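Local coordinates for protein auracyanin-A (Chloroflexus aurantiacus, PDB 2AAN) that probably serves as a soluble electron acceptor for alternative complex III, carrying electrons on a single copper ion held in a cupredoxin fold, at residues I21-K26 / T35-S40; A74-S79 / Y86-K91. All coordinates share one frame; numbering follows the deposited sequence.

Interaction 1. Residues I21-K26 / T35-S40; sequences IEIGSK and TELTVS
Chi1 of -67° sets CG1 of Ile21 anti to its carbonyl carbon and CG2 anti to its backbone N; an extended chi2 of 168° then carries CD1 toward Val39, while CG2, on the other branch, faces Leu37. CG2 comes 3.6 Å from CD2 of Leu37 and 4.0 Å from its CD1, so that it sits against both methyls of the isopropyl end. CD1, at the tip of the longer branch, presses on CG1 of Val39 at 3.3 Å, closer than carbons normally pack and a sign of a tight fit at this end. In both pairs the two side chains meet at a slant. Farther along, Ile23 makes a looser touch, its CD1 lying 4.3 Å from CD1 of Leu37.

The contact closes one edge of a cupredoxin beta-sandwich, where the outer strands of the two sheets face each other. Strand 19-24 is an outer strand of the sheet it forms with 44-50 and 106-112, and 36-39 is an outer strand of the other sheet, beside 133-138. The segments run nearly antiparallel, at 166°, but their axes stay 9.5 Å apart and no hydrogen bond joins them; apolar side chains bridge the interval. Between the two segments 206 Å² of surface is buried, with Ile21 and Leu37 contributing the largest shares. The backbone bonds of Ile21 and Ile23 go instead to strand 44-50.

Ile21, Ile23, Leu37 and Val39 point toward the opposing segment, Glu22 and Thr38 away from it, as in a strand with one side turned to the sandwich interior. Leu37 also packs on Leu136 and Tyr121, and Val39 on Val45 and Val138, which continue the apolar layer between the sheets.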
ATOM      1  N   ILE A  21      -5.307  11.575  -0.205  1.00 12.43           N
ATOM      2  CA  ILE A  21      -4.368  11.416  -1.301  1.00 19.12           C
ATOM      3  C   ILE A  21      -4.951  10.360  -2.239  1.00 17.86           C
ATOM      4  O   ILE A  21      -5.260   9.236  -1.826  1.00 21.84           O
ATOM      5  CB  ILE A  21      -2.995  10.993  -0.822  1.00 16.65           C
ATOM      6  CG1 ILE A  21      -2.360  12.107  -0.009  1.00 25.91           C
ATOM      7  CG2 ILE A  21      -2.118  10.644  -2.023  1.00 21.08           C
ATOM      8  CD1 ILE A  21      -1.147  11.647   0.732  1.00 27.42           C
ATOM      9  N   GLU A  22      -5.127  10.747  -3.500  1.00 15.10           N
ATOM     10  CA  GLU A  22      -5.655   9.843  -4.517  1.00 18.56           C
ATOM     11  C   GLU A  22      -4.498   9.053  -5.088  1.00 21.91           C
ATOM     12  O   GLU A  22      -3.468   9.609  -5.403  1.00 16.35           O
ATOM     13  CB  GLU A  22      -6.288  10.609  -5.665  1.00 23.44           C
ATOM     14  CG  GLU A  22      -7.133  11.774  -5.280  1.00 31.36           C
ATOM     15  CD  GLU A  22      -8.512  11.384  -4.902  1.00 38.60           C
ATOM     16  OE1 GLU A  22      -9.266  12.301  -4.518  1.00 49.63           O
ATOM     17  OE2 GLU A  22      -8.861  10.186  -4.992  1.00 41.10           O
ATOM     18  N   ILE A  23      -4.666   7.753  -5.226  1.00 16.24           N
ATOM     19  CA  ILE A  23      -3.652   6.960  -5.911  1.00 10.68           C
ATOM     20  C   ILE A  23      -4.346   5.811  -6.558  1.00 16.15           C
ATOM     21  O   ILE A  23      -5.425   5.421  -6.129  1.00 16.09           O
ATOM     22  CB  ILE A  23      -2.518   6.499  -4.947  1.00 13.25           C
ATOM     23  CG1 ILE A  23      -1.391   5.802  -5.697  1.00 13.66           C
ATOM     24  CG2 ILE A  23      -3.081   5.646  -3.801  1.00 17.56           C
ATOM     25  CD1 ILE A  23      -0.162   5.584  -4.859  1.00 15.42           C
ATOM     26  N   GLY A  24      -3.747   5.270  -7.611  1.00 17.67           N
ATOM     27  CA  GLY A  24      -4.380   4.150  -8.272  1.00 19.05           C
ATOM     28  C   GLY A  24      -3.349   3.232  -8.861  1.00 18.70           C
ATOM     29  O   GLY A  24      -2.165   3.436  -8.701  1.00 16.86           O
ATOM     30  N   SER A  25      -3.821   2.197  -9.523  1.00 14.10           N
ATOM     31  CA  SER A  25      -2.954   1.381 -10.341  1.00  9.79           C
ATOM     32  C   SER A  25      -2.686   2.174 -11.636  1.00 12.61           C
ATOM     33  O   SER A  25      -3.504   2.955 -12.100  1.00 16.08           O
ATOM     34  CB  SER A  25      -3.577   0.043 -10.627  1.00 13.07           C
ATOM     35  OG  SER A  25      -4.659   0.143 -11.531  1.00 15.36           O
ATOM     36  N   LYS A  26      -1.539   1.935 -12.231  1.00 14.79           N
ATOM     37  CA  LYS A  26      -1.225   2.533 -13.525  1.00 13.09           C
ATOM     38  C   LYS A  26      -1.909   1.641 -14.551  1.00 18.58           C
ATOM     39  O   LYS A  26      -1.308   0.751 -15.129  1.00 16.63           O
ATOM     40  CB  LYS A  26       0.269   2.596 -13.708  1.00 14.74           C
ATOM     41  CG  LYS A  26       0.678   3.376 -14.955  1.00 23.97           C
ATOM     42  CD  LYS A  26       2.103   3.108 -15.344  1.00 24.85           C
ATOM     43  CE  LYS A  26       2.380   3.576 -16.770  1.00 23.16           C
ATOM     44  NZ  LYS A  26       2.223   5.044 -16.834  1.00 30.21           N
ATOM     45  N   THR A  35       4.476   7.210  -7.665  1.00 11.76           N
ATOM     46  CA  THR A  35       5.584   6.499  -7.034  1.00 11.23           C
ATOM     47  C   THR A  35       6.145   7.292  -5.882  1.00 18.90           C
ATOM     48  O   THR A  35       7.028   6.809  -5.170  1.00 14.08           O
ATOM     49  CB  THR A  35       6.758   6.163  -7.986  1.00 18.73           C
ATOM     50  OG1 THR A  35       7.246   7.348  -8.629  1.00 13.79           O
ATOM     51  CG2 THR A  35       6.347   5.117  -8.973  1.00 20.96           C
ATOM     52  N   GLU A  36       5.590   8.465  -5.665  1.00 14.05           N
ATOM     53  CA  GLU A  36       5.833   9.094  -4.419  1.00 17.35           C
ATOM     54  C   GLU A  36       4.796  10.064  -3.900  1.00 20.61           C
ATOM     55  O   GLU A  36       4.159  10.781  -4.652  1.00 20.86           O
ATOM     56  CB  GLU A  36       7.222   9.661  -4.389  1.00 27.66           C
ATOM     57  CG  GLU A  36       7.280  11.043  -4.890  1.00 27.88           C
ATOM     58  CD  GLU A  36       8.042  11.938  -3.959  1.00 42.65           C
ATOM     59  OE1 GLU A  36       9.066  11.488  -3.426  1.00 49.72           O
ATOM     60  OE2 GLU A  36       7.620  13.098  -3.800  1.00 40.81           O
ATOM     61  N   LEU A  37       4.645  10.016  -2.591  1.00 14.34           N
ATOM     62  CA  LEU A  37       3.674  10.814  -1.835  1.00 16.48           C
ATOM     63  C   LEU A  37       4.397  11.516  -0.718  1.00 19.36           C
ATOM     64  O   LEU A  37       5.333  10.966  -0.168  1.00 22.69           O
ATOM     65  CB  LEU A  37       2.605   9.905  -1.245  1.00 20.38           C
ATOM     66  CG  LEU A  37       1.888   8.971  -2.213  1.00 16.53           C
ATOM     67  CD1 LEU A  37       0.929   8.041  -1.461  1.00 25.04           C
ATOM     68  CD2 LEU A  37       1.151   9.746  -3.317  1.00 15.75           C
ATOM     69  N   THR A  38       4.006  12.755  -0.430  1.00 21.79           N
ATOM     70  CA  THR A  38       4.606  13.520   0.636  1.00 26.83           C
ATOM     71  C   THR A  38       3.506  13.995   1.549  1.00 26.06           C
ATOM     72  O   THR A  38       2.502  14.521   1.085  1.00 24.71           O
ATOM     73  CB  THR A  38       5.361  14.740   0.118  1.00 28.52           C
ATOM     74  OG1 THR A  38       6.366  14.315  -0.795  1.00 33.48           O
ATOM     75  CG2 THR A  38       6.044  15.462   1.273  1.00 36.41           C
ATOM     76  N   VAL A  39       3.693  13.752   2.843  1.00 19.66           N
ATOM     77  CA  VAL A  39       2.761  14.196   3.864  1.00 22.94           C
ATOM     78  C   VAL A  39       3.598  14.754   5.010  1.00 22.91           C
ATOM     79  O   VAL A  39       4.833  14.661   4.974  1.00 16.15           O
ATOM     80  CB  VAL A  39       1.829  13.056   4.350  1.00 22.71           C
ATOM     81  CG1 VAL A  39       0.931  12.573   3.188  1.00 17.56           C
ATOM     82  CG2 VAL A  39       2.614  11.883   4.941  1.00 23.03           C
ATOM     83  N   SER A  40       2.924  15.304   6.019  1.00 20.56           N
ATOM     84  CA  SER A  40       3.578  15.787   7.256  1.00 24.38           C
ATOM     85  C   SER A  40       3.403  14.764   8.354  1.00 21.44           C
ATOM     86  O   SER A  40       2.381  14.101   8.413  1.00 20.42           O
ATOM     87  CB  SER A  40       2.955  17.108   7.724  1.00 20.48           C
ATOM     88  OG  SER A  40       2.756  17.978   6.626  1.00 28.77           O
TER

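Interaction 2. Residues A74-S79 / Y86-K91; sequences ANAGLS and YLPADK. With SO4 (sulfate ion), chain C.
The ring of Tyr86 meets helix residue Gly77 at its edge: the carbonyl oxygen of Gly77 lies near the ring plane, with CD2 of Tyr86 at 3.4 Å from Gly77 O. The aromatic edge, not a face, is thus turned to the carbonyl. Helix 67-80 and the loop that folds back along it form the segment inserted between strands 61-63 and 94-97 of the cupredoxin fold, comparable to the helical flap of azurin.

The backbones themselves come unusually close. Because Gly77 has no side chain on the side facing the loop, its CA approaches that of Tyr86 to 3.8 Å and lies 3.1 Å from Tyr86 O. The latter is a bent CA-H...O contact, with 127° at the hydrogen, and can be only a weak attraction. The same oxygen takes a conventional hydrogen bond from Thr124 OG1, so the loop carbonyl is held by the neighbouring loop as well as resting on the helix. Chi1 of -61° keeps CG of Tyr86 anti to its own carbonyl carbon, which lets ring and carbonyl diverge and touch different atoms of Gly77. At the far end of the ring, the hydroxyl is hydrogen-bonded to Gln57 NE2.

Next to Gly77 on the helix, Ala76 turns its CB to CB of Pro88, 4.2 Å away, a light apolar touch; Pro88 also rests on Ile73. A sulfate ion, probably from the crystallisation liquor, takes a long, weak hydrogen bond from Ala89 N to its O2. Past the helix, the loop turns back on itself: Lys91 NZ, also salt-bridged to Glu97, donates to Pro88 O at 2.7 Å, approaching with a tilt of 33° from the carbonyl plane.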
ATOM      1  N   ALA A  74       5.377  -9.293   1.624  1.00 17.21           N
ATOM      2  CA  ALA A  74       4.785  -9.866   0.392  1.00 16.08           C
ATOM      3  C   ALA A  74       4.931 -11.389   0.336  1.00 17.69           C
ATOM      4  O   ALA A  74       3.987 -12.109  -0.018  1.00 14.61           O
ATOM      5  CB  ALA A  74       5.388  -9.226  -0.845  1.00 19.53           C
ATOM      6  N   ASN A  75       6.093 -11.907   0.702  1.00 17.18           N
ATOM      7  CA  ASN A  75       6.269 -13.357   0.619  1.00 21.15           C
ATOM      8  C   ASN A  75       5.314 -14.110   1.557  1.00 15.04           C
ATOM      9  O   ASN A  75       4.767 -15.162   1.184  1.00 20.17           O
ATOM     10  CB  ASN A  75       7.707 -13.757   0.902  1.00 23.48           C
ATOM     11  CG  ASN A  75       7.905 -15.229   0.807  1.00 31.65           C
ATOM     12  OD1 ASN A  75       7.958 -15.798  -0.285  1.00 30.57           O
ATOM     13  ND2 ASN A  75       7.998 -15.876   1.953  1.00 24.96           N
ATOM     14  N   ALA A  76       5.108 -13.563   2.761  1.00 21.65           N
ATOM     15  CA  ALA A  76       4.164 -14.117   3.725  1.00 18.61           C
ATOM     16  C   ALA A  76       2.759 -14.108   3.141  1.00 16.57           C
ATOM     17  O   ALA A  76       1.986 -15.050   3.327  1.00 14.16           O
ATOM     18  CB  ALA A  76       4.198 -13.313   5.033  1.00 21.79           C
ATOM     19  N   GLY A  77       2.440 -13.071   2.378  1.00 16.24           N
ATOM     20  CA  GLY A  77       1.130 -12.944   1.787  1.00 18.93           C
ATOM     21  C   GLY A  77       0.799 -14.055   0.807  1.00 19.95           C
ATOM     22  O   GLY A  77      -0.359 -14.364   0.582  1.00 20.52           O
ATOM     23  N   LEU A  78       1.810 -14.653   0.197  1.00 11.37           N
ATOM     24  CA  LEU A  78       1.556 -15.751  -0.769  1.00 11.60           C
ATOM     25  C   LEU A  78       0.798 -16.914  -0.169  1.00 20.30           C
ATOM     26  O   LEU A  78       0.048 -17.618  -0.869  1.00 18.11           O
ATOM     27  CB  LEU A  78       2.865 -16.283  -1.354  1.00 11.01           C
ATOM     28  CG  LEU A  78       3.645 -15.380  -2.286  1.00 14.96           C
ATOM     29  CD1 LEU A  78       4.919 -16.086  -2.664  1.00 14.23           C
ATOM     30  CD2 LEU A  78       2.846 -15.004  -3.540  1.00 13.66           C
ATOM     31  N   SER A  79       1.023 -17.158   1.111  1.00 13.26           N
ATOM     32  CA  SER A  79       0.401 -18.297   1.732  1.00 17.89           C
ATOM     33  C   SER A  79      -0.667 -17.818   2.705  1.00 17.69           C
ATOM     34  O   SER A  79      -1.474 -18.606   3.197  1.00 19.50           O
ATOM     35  CB  SER A  79       1.464 -19.180   2.385  1.00 19.85           C
ATOM     36  OG  SER A  79       2.113 -18.467   3.410  1.00 23.39           O
ATOM     37  N   TYR A  86      -3.717 -10.989   1.742  1.00 12.43           N
ATOM     38  CA  TYR A  86      -2.357 -11.398   1.379  1.00 13.36           C
ATOM     39  C   TYR A  86      -1.363 -10.732   2.309  1.00 16.89           C
ATOM     40  O   TYR A  86      -0.348 -10.197   1.868  1.00 10.70           O
ATOM     41  CB  TYR A  86      -2.041 -11.058  -0.077  1.00 11.62           C
ATOM     42  CG  TYR A  86      -2.951 -11.764  -1.067  1.00 14.85           C
ATOM     43  CD1 TYR A  86      -3.988 -11.092  -1.674  1.00 15.92           C
ATOM     44  CD2 TYR A  86      -2.776 -13.110  -1.379  1.00 17.12           C
ATOM     45  CE1 TYR A  86      -4.820 -11.732  -2.594  1.00 12.90           C
ATOM     46  CE2 TYR A  86      -3.611 -13.767  -2.302  1.00 12.72           C
ATOM     47  CZ  TYR A  86      -4.640 -13.051  -2.895  1.00 12.12           C
ATOM     48  OH  TYR A  86      -5.477 -13.678  -3.795  1.00 13.46           O
ATOM     49  N   LEU A  87      -1.652 -10.778   3.604  1.00 16.53           N
ATOM     50  CA  LEU A  87      -0.762 -10.176   4.602  1.00 14.30           C
ATOM     51  C   LEU A  87      -0.618 -11.065   5.815  1.00 15.74           C
ATOM     52  O   LEU A  87      -1.501 -11.863   6.111  1.00 13.80           O
ATOM     53  CB  LEU A  87      -1.337  -8.845   5.073  1.00 17.10           C
ATOM     54  CG  LEU A  87      -1.128  -7.636   4.182  1.00 16.46           C
ATOM     55  CD1 LEU A  87      -1.884  -6.495   4.837  1.00 19.95           C
ATOM     56  CD2 LEU A  87       0.335  -7.298   4.029  1.00 23.42           C
ATOM     57  N   PRO A  88       0.509 -10.931   6.518  1.00 14.63           N
ATOM     58  CA  PRO A  88       0.651 -11.609   7.810  1.00 16.21           C
ATOM     59  C   PRO A  88      -0.200 -10.971   8.901  1.00 16.55           C
ATOM     60  O   PRO A  88      -0.436  -9.746   8.900  1.00 15.97           O
ATOM     61  CB  PRO A  88       2.126 -11.428   8.139  1.00 14.52           C
ATOM     62  CG  PRO A  88       2.501 -10.201   7.460  1.00 16.53           C
ATOM     63  CD  PRO A  88       1.689 -10.125   6.185  1.00 17.96           C
ATOM     64  N   ALA A  89      -0.632 -11.816   9.833  1.00 15.31           N
ATOM     65  CA  ALA A  89      -1.405 -11.387  11.005  1.00 13.13           C
ATOM     66  C   ALA A  89      -0.521 -10.570  11.981  1.00 15.48           C
ATOM     67  O   ALA A  89      -1.016  -9.763  12.747  1.00 13.89           O
ATOM     68  CB  ALA A  89      -1.989 -12.592  11.700  1.00 14.63           C
ATOM     69  N   ASP A  90       0.790 -10.767  11.900  1.00 11.69           N
ATOM     70  CA  ASP A  90       1.754  -9.928  12.602  1.00 11.43           C
ATOM     71  C   ASP A  90       1.857  -8.569  11.897  1.00 19.05           C
ATOM     72  O   ASP A  90       2.272  -8.447  10.710  1.00 14.83           O
ATOM     73  CB  ASP A  90       3.101 -10.639  12.668  1.00 15.69           C
ATOM     74  CG  ASP A  90       4.174  -9.858  13.437  1.00 19.99           C
ATOM     75  OD1 ASP A  90       3.954  -8.691  13.839  1.00 20.14           O
ATOM     76  OD2 ASP A  90       5.267 -10.442  13.614  1.00 17.61           O
ATOM     77  N   LYS A  91       1.450  -7.543  12.636  1.00 12.83           N
ATOM     78  CA  LYS A  91       1.411  -6.151  12.110  1.00 13.67           C
ATOM     79  C   LYS A  91       2.539  -5.279  12.664  1.00 14.73           C
ATOM     80  O   LYS A  91       2.485  -4.048  12.577  1.00 14.38           O
ATOM     81  CB  LYS A  91       0.039  -5.484  12.425  1.00 12.32           C
ATOM     82  CG  LYS A  91      -1.197  -6.284  11.995  1.00 13.59           C
ATOM     83  CD  LYS A  91      -1.243  -6.573  10.485  1.00 15.38           C
ATOM     84  CE  LYS A  91      -2.456  -7.417  10.116  1.00 17.19           C
ATOM     85  NZ  LYS A  91      -2.478  -7.916   8.701  1.00 16.59           N
TER
HETATM   86  S   SO4 C 143      -0.380 -15.808  10.284  0.50 24.93           S
HETATM   87  O1  SO4 C 143      -0.399 -17.158   9.751  0.50 31.01           O
HETATM   88  O2  SO4 C 143      -1.572 -15.091   9.849  0.50 36.43           O
HETATM   89  O3  SO4 C 143      -0.401 -15.917  11.729  0.50 10.58           O
HETATM   90  O4  SO4 C 143       0.723 -15.049   9.725  0.50 20.36           O

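In the fold
Two different solutions to joining non-adjacent pieces of chain appear in one cupredoxin domain. Interaction 1 packs branched apolar side chains of two outer strands, one from each sheet, against each other, whereas interaction 2 lays a loop directly against a helix, backbone to backbone. Their centres are 23 Å apart, on opposite sides of the centre of the chain, and their nearest atoms remain about 14 Å from each other. Neither contact supplies a copper ligand, but both lie near the site of His58, Cys123, His128 and Met132: the side chain of Tyr86 in interaction 2 is about 8 Å from the copper ion and about 7 Å from the side chain of Cys123, that of Ile23 in interaction 1 about 11 Å from the copper.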